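Long-range contact in putative tryptophan halogenase (Xanthomonas campestris pv. campestris, PDB 6Y1W), which probably acts as a flavin-dependent halogenase that uses FAD to halogenate an aromatic substrate: residues A[325-337]-A[364-378]. Numbering follows the deposited sequence. Where two conformers were deposited one is given.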
loop_
_atom_site.group_PDB
_atom_site.type_symbol
_atom_site.label_atom_id
_atom_site.label_comp_id
_atom_site.label_asym_id
_atom_site.label_seq_id
_atom_site.Cartn_x
_atom_site.Cartn_y
_atom_site.Cartn_z
ATOM N N ARG A 325 -19.114 11.689 -5.900
ATOM C CA ARG A 325 -19.043 12.454 -7.137
ATOM C C ARG A 325 -18.267 11.623 -8.158
ATOM O O ARG A 325 -17.269 10.983 -7.812
ATOM C CB ARG A 325 -18.341 13.783 -6.821
ATOM C CG ARG A 325 -18.503 14.939 -7.769
ATOM C CD ARG A 325 -19.921 15.429 -7.929
ATOM N NE ARG A 325 -20.543 16.098 -6.800
ATOM C CZ ARG A 325 -21.665 16.806 -6.908
ATOM N NH1 ARG A 325 -22.211 17.364 -5.840
ATOM N NH2 ARG A 325 -22.270 16.947 -8.093
ATOM N N HIS A 326 -18.738 11.596 -9.416
ATOM C CA HIS A 326 -18.071 10.744 -10.407
ATOM C C HIS A 326 -16.616 11.138 -10.599
ATOM O O HIS A 326 -15.749 10.274 -10.803
ATOM C CB HIS A 326 -18.794 10.803 -11.748
ATOM C CG HIS A 326 -20.076 10.047 -11.743
ATOM N ND1 HIS A 326 -20.155 8.738 -11.316
ATOM C CD2 HIS A 326 -21.332 10.420 -12.074
ATOM C CE1 HIS A 326 -21.409 8.329 -11.411
ATOM N NE2 HIS A 326 -22.144 9.330 -11.866
ATOM N N ARG A 327 -16.341 12.440 -10.620
ATOM C CA ARG A 327 -14.978 12.937 -10.638
ATOM C C ARG A 327 -14.897 14.022 -9.580
ATOM O O ARG A 327 -15.800 14.851 -9.489
ATOM C CB ARG A 327 -14.621 13.485 -12.041
ATOM C CG ARG A 327 -14.676 12.402 -13.102
ATOM C CD ARG A 327 -14.507 12.962 -14.518
ATOM N NE ARG A 327 -15.517 13.948 -14.878
ATOM C CZ ARG A 327 -16.797 13.672 -15.120
ATOM N NH1 ARG A 327 -17.241 12.414 -15.034
ATOM N NH2 ARG A 327 -17.633 14.649 -15.448
ATOM N N VAL A 328 -13.873 13.971 -8.736
ATOM C CA VAL A 328 -13.788 15.017 -7.720
ATOM C C VAL A 328 -12.983 16.209 -8.210
ATOM O O VAL A 328 -13.185 17.320 -7.697
ATOM C CB VAL A 328 -13.216 14.461 -6.404
ATOM C CG1 VAL A 328 -14.267 13.556 -5.770
ATOM C CG2 VAL A 328 -11.955 13.671 -6.628
ATOM N N TRP A 329 -12.144 16.021 -9.227
ATOM C CA TRP A 329 -11.410 17.113 -9.854
ATOM C C TRP A 329 -11.914 17.179 -11.288
ATOM O O TRP A 329 -11.760 16.214 -12.045
ATOM C CB TRP A 329 -9.907 16.855 -9.827
ATOM C CG TRP A 329 -9.046 18.041 -10.267
ATOM C CD1 TRP A 329 -9.416 19.098 -11.039
ATOM C CD2 TRP A 329 -7.686 18.244 -9.920
ATOM N NE1 TRP A 329 -8.349 19.957 -11.212
ATOM C CE2 TRP A 329 -7.269 19.453 -10.549
ATOM C CE3 TRP A 329 -6.768 17.524 -9.162
ATOM C CZ2 TRP A 329 -5.995 19.960 -10.404
ATOM C CZ3 TRP A 329 -5.455 18.024 -9.037
ATOM C CH2 TRP A 329 -5.092 19.231 -9.674
ATOM N N GLU A 330 -12.525 18.301 -11.640
ATOM C CA GLU A 330 -13.062 18.500 -12.990
ATOM C C GLU A 330 -12.562 19.855 -13.454
ATOM O O GLU A 330 -12.817 20.858 -12.784
ATOM C CB GLU A 330 -14.594 18.434 -12.966
ATOM C CG GLU A 330 -15.282 18.824 -14.266
ATOM C CD GLU A 330 -15.360 17.674 -15.220
ATOM O OE1 GLU A 330 -14.826 16.593 -14.890
ATOM O OE2 GLU A 330 -15.947 17.860 -16.305
ATOM N N LYS A 331 -11.854 19.880 -14.595
ATOM C CA LYS A 331 -11.285 21.129 -15.109
ATOM C C LYS A 331 -10.463 21.789 -13.998
ATOM O O LYS A 331 -9.531 21.174 -13.499
ATOM C CB LYS A 331 -12.376 22.056 -15.637
ATOM C CG LYS A 331 -13.269 21.392 -16.741
ATOM C CD LYS A 331 -14.078 22.412 -17.547
ATOM C CE LYS A 331 -14.810 21.738 -18.722
ATOM N NZ LYS A 331 -13.920 20.736 -19.334
ATOM N N ASN A 332 -10.770 23.031 -13.625
ATOM C CA ASN A 332 -9.990 23.719 -12.594
ATOM C C ASN A 332 -10.735 23.806 -11.261
ATOM O O ASN A 332 -10.549 24.762 -10.501
ATOM C CB ASN A 332 -9.559 25.120 -13.050
ATOM C CG ASN A 332 -10.737 26.080 -13.255
ATOM O OD1 ASN A 332 -11.863 25.676 -13.526
ATOM N ND2 ASN A 332 -10.479 27.362 -13.092
ATOM N N CYS A 333 -11.536 22.790 -10.955
ATOM C CA CYS A 333 -12.328 22.730 -9.734
ATOM C C CYS A 333 -12.071 21.411 -9.002
ATOM O O CYS A 333 -12.129 20.336 -9.606
ATOM C CB CYS A 333 -13.821 22.855 -10.074
ATOM S SG CYS A 333 -14.896 22.740 -8.618
ATOM N N VAL A 334 -11.748 21.495 -7.709
ATOM C CA VAL A 334 -11.597 20.304 -6.861
ATOM C C VAL A 334 -12.681 20.364 -5.800
ATOM O O VAL A 334 -12.750 21.337 -5.029
ATOM C CB VAL A 334 -10.196 20.222 -6.223
ATOM C CG1 VAL A 334 -10.100 19.013 -5.318
ATOM C CG2 VAL A 334 -9.096 20.128 -7.297
ATOM N N ALA A 335 -13.531 19.321 -5.744
ATOM C CA ALA A 335 -14.539 19.268 -4.684
ATOM C C ALA A 335 -13.987 18.602 -3.428
ATOM O O ALA A 335 -13.240 17.623 -3.500
ATOM C CB ALA A 335 -15.790 18.510 -5.156
ATOM N N LEU A 336 -14.389 19.132 -2.262
ATOM C CA LEU A 336 -14.007 18.568 -0.967
ATOM C C LEU A 336 -15.216 18.451 -0.053
ATOM O O LEU A 336 -16.176 19.210 -0.174
ATOM C CB LEU A 336 -12.967 19.479 -0.293
ATOM C CG LEU A 336 -11.661 19.683 -1.028
ATOM C CD1 LEU A 336 -10.863 20.849 -0.411
ATOM C CD2 LEU A 336 -10.812 18.371 -0.991
ATOM N N GLY A 337 -15.158 17.505 0.891
ATOM C CA GLY A 337 -16.257 17.388 1.840
ATOM C C GLY A 337 -17.539 16.944 1.170
ATOM O O GLY A 337 -17.514 16.142 0.240
ATOM N N THR A 364 -0.110 16.809 -5.292
ATOM C CA THR A 364 -0.113 16.934 -6.748
ATOM C C THR A 364 -0.381 18.374 -7.163
ATOM O O THR A 364 -0.978 18.642 -8.211
ATOM C CB THR A 364 -1.132 15.990 -7.386
ATOM O OG1 THR A 364 -0.982 16.020 -8.816
ATOM C CG2 THR A 364 -2.525 16.407 -7.014
ATOM N N PHE A 365 0.095 19.334 -6.350
ATOM C CA PHE A 365 -0.361 20.695 -6.540
ATOM C C PHE A 365 0.120 21.234 -7.887
ATOM O O PHE A 365 1.287 21.055 -8.237
ATOM C CB PHE A 365 0.069 21.657 -5.411
ATOM C CG PHE A 365 -0.783 22.891 -5.399
ATOM C CD1 PHE A 365 -2.055 22.862 -4.820
ATOM C CD2 PHE A 365 -0.412 24.012 -6.124
ATOM C CE1 PHE A 365 -2.882 23.965 -4.899
ATOM C CE2 PHE A 365 -1.246 25.116 -6.177
ATOM C CZ PHE A 365 -2.481 25.082 -5.580
ATOM N N PRO A 366 -0.753 21.857 -8.672
ATOM C CA PRO A 366 -0.381 22.202 -10.054
ATOM C C PRO A 366 0.489 23.455 -10.096
ATOM O O PRO A 366 0.202 24.458 -9.426
ATOM C CB PRO A 366 -1.736 22.467 -10.732
ATOM C CG PRO A 366 -2.653 22.923 -9.550
ATOM C CD PRO A 366 -2.201 22.006 -8.419
ATOM N N GLN A 367 1.571 23.377 -10.876
ATOM C CA GLN A 367 2.071 24.595 -11.525
ATOM C C GLN A 367 1.104 25.025 -12.616
ATOM O O GLN A 367 0.714 26.199 -12.702
ATOM C CB GLN A 367 3.448 24.367 -12.143
ATOM C CG GLN A 367 4.502 23.925 -11.206
ATOM C CD GLN A 367 5.235 25.081 -10.547
ATOM O OE1 GLN A 367 4.786 26.266 -10.600
ATOM N NE2 GLN A 367 6.355 24.753 -9.899
ATOM N N VAL A 368 0.750 24.099 -13.495
ATOM C CA VAL A 368 -0.307 24.274 -14.485
ATOM C C VAL A 368 -1.210 23.064 -14.336
ATOM O O VAL A 368 -0.757 22.002 -13.904
ATOM C CB VAL A 368 0.221 24.376 -15.947
ATOM C CG1 VAL A 368 1.189 25.562 -16.109
ATOM C CG2 VAL A 368 0.865 23.040 -16.398
ATOM N N ILE A 369 -2.498 23.247 -14.607
ATOM C CA ILE A 369 -3.448 22.140 -14.480
ATOM C C ILE A 369 -3.345 21.291 -15.735
ATOM O O ILE A 369 -3.325 21.822 -16.849
ATOM C CB ILE A 369 -4.872 22.664 -14.245
ATOM C CG1 ILE A 369 -4.919 23.380 -12.888
ATOM C CG2 ILE A 369 -5.884 21.501 -14.212
ATOM C CD1 ILE A 369 -6.130 24.260 -12.694
ATOM N N ASP A 370 -3.221 19.975 -15.560
ATOM C CA ASP A 370 -3.053 19.054 -16.694
ATOM C C ASP A 370 -3.951 17.835 -16.531
ATOM O O ASP A 370 -4.085 17.317 -15.414
ATOM C CB ASP A 370 -1.612 18.573 -16.800
ATOM C CG ASP A 370 -1.353 17.843 -18.100
ATOM O OD1 ASP A 370 -1.054 18.550 -19.096
ATOM O OD2 ASP A 370 -1.468 16.586 -18.139
ATOM N N PRO A 371 -4.528 17.327 -17.616
ATOM C CA PRO A 371 -5.369 16.120 -17.506
ATOM C C PRO A 371 -4.711 14.925 -16.851
ATOM O O PRO A 371 -5.438 14.134 -16.231
ATOM C CB PRO A 371 -5.723 15.804 -18.964
ATOM C CG PRO A 371 -5.675 17.097 -19.652
ATOM C CD PRO A 371 -4.608 17.929 -18.958
ATOM N N VAL A 372 -3.404 14.688 -16.998
ATOM C CA VAL A 372 -2.853 13.469 -16.406
ATOM C C VAL A 372 -2.862 13.572 -14.888
ATOM O O VAL A 372 -3.073 12.567 -14.191
ATOM C CB VAL A 372 -1.443 13.124 -16.949
ATOM C CG1 VAL A 372 -0.372 14.074 -16.458
ATOM C CG2 VAL A 372 -1.064 11.697 -16.518
ATOM N N ASP A 373 -2.616 14.780 -14.350
ATOM C CA ASP A 373 -2.697 14.983 -12.905
ATOM C C ASP A 373 -4.131 14.834 -12.409
ATOM O O ASP A 373 -4.380 14.220 -11.358
ATOM C CB ASP A 373 -2.169 16.369 -12.519
ATOM C CG ASP A 373 -0.653 16.503 -12.676
ATOM O OD1 ASP A 373 0.053 15.514 -12.938
ATOM O OD2 ASP A 373 -0.169 17.626 -12.499
ATOM N N ILE A 374 -5.091 15.405 -13.136
ATOM C CA ILE A 374 -6.500 15.294 -12.766
ATOM C C ILE A 374 -6.914 13.826 -12.748
ATOM O O ILE A 374 -7.601 13.351 -11.824
ATOM C CB ILE A 374 -7.362 16.121 -13.742
ATOM C CG1 ILE A 374 -7.072 17.632 -13.632
ATOM C CG2 ILE A 374 -8.898 15.821 -13.557
ATOM C CD1 ILE A 374 -7.695 18.464 -14.728
ATOM N N ALA A 375 -6.500 13.079 -13.774
ATOM C CA ALA A 375 -6.889 11.675 -13.875
ATOM C C ALA A 375 -6.331 10.846 -12.723
ATOM O O ALA A 375 -7.022 9.968 -12.190
ATOM C CB ALA A 375 -6.411 11.111 -15.223
ATOM N N GLU A 376 -5.072 11.076 -12.353
ATOM C CA GLU A 376 -4.469 10.347 -11.248
ATOM C C GLU A 376 -5.185 10.685 -9.943
ATOM O O GLU A 376 -5.502 9.788 -9.148
ATOM C CB GLU A 376 -2.986 10.678 -11.163
ATOM C CG GLU A 376 -2.230 10.156 -9.933
ATOM C CD GLU A 376 -2.044 8.648 -9.894
ATOM O OE1 GLU A 376 -2.061 8.016 -10.964
ATOM O OE2 GLU A 376 -1.886 8.093 -8.778
ATOM N N TYR A 377 -5.478 11.976 -9.744
ATOM C CA TYR A 377 -6.170 12.411 -8.537
ATOM C C TYR A 377 -7.515 11.712 -8.401
ATOM O O TYR A 377 -7.828 11.148 -7.346
ATOM C CB TYR A 377 -6.329 13.937 -8.564
ATOM C CG TYR A 377 -6.924 14.541 -7.288
ATOM C CD1 TYR A 377 -8.286 14.546 -7.075
ATOM C CD2 TYR A 377 -6.101 15.108 -6.324
ATOM C CE1 TYR A 377 -8.836 15.077 -5.904
ATOM C CE2 TYR A 377 -6.662 15.660 -5.126
ATOM C CZ TYR A 377 -8.029 15.647 -4.959
ATOM O OH TYR A 377 -8.614 16.168 -3.815
ATOM N N ASN A 378 -8.299 11.711 -9.479
ATOM C CA ASN A 378 -9.635 11.109 -9.449
ATOM C C ASN A 378 -9.548 9.619 -9.223
ATOM O O ASN A 378 -10.370 9.055 -8.498
ATOM C CB ASN A 378 -10.365 11.408 -10.756
ATOM C CG ASN A 378 -10.835 12.824 -10.809
ATOM O OD1 ASN A 378 -11.138 13.421 -9.756
ATOM N ND2 ASN A 378 -10.891 13.402 -12.016
HETATM O O HOH W 1 -13.097 10.558 -8.581
HETATM O O HOH W 2 -11.363 15.658 -3.555
#
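The indole of W329 lies between I374, whose CG1 sits 3.5 Å from the centroid of the five-membered ring in a CH-pi contact, and V334, whose CG2 lies against the opposite face, toward its rim. Y377 CG meets the indole at its edge, 3.5 Å from W329 CE3. The Y377 ring receives that edge on its face, a T-shaped pair with planes 84° apart, while V328 CG2 reaches the phenol edge. W329 belongs to a beta hairpin, strands 329-330 and 333-335 joined by a type II' turn, which ends the FAD-binding-type (Rossmann-like) sheet within this chain; the first turns of helix 371-397 run alongside the outermost strand, 329-330, in roughly the opposite direction. With its CG anti to the backbone N (chi1 -171°), W329 extends toward the loop before the helix, where P366 CD and I369 CG2 approach it obliquely. I369 CD1 continues the apolar contact to N332 CB.

N378 adds a polar grip on the outer strand. Its OD1 accepts from W329 N at 2.8 Å, on a lone pair in the carbonyl plane, and more weakly from V328 N. Its ND2 donates almost straight to W329 O (2.9 Å, 173°) within the amide plane, so opposite ends of one amide bind the backbone N and O of a single residue and fix the amide's rotation. The start of the helix is capped by D370 OD2, which accepts from V372 N, and D373 OD2 forms a salt bridge with R431 of the second subunit. Y377 OH, bonded to G357 O, also accepts from a water 2.8 Å away that donates to A335 O as well.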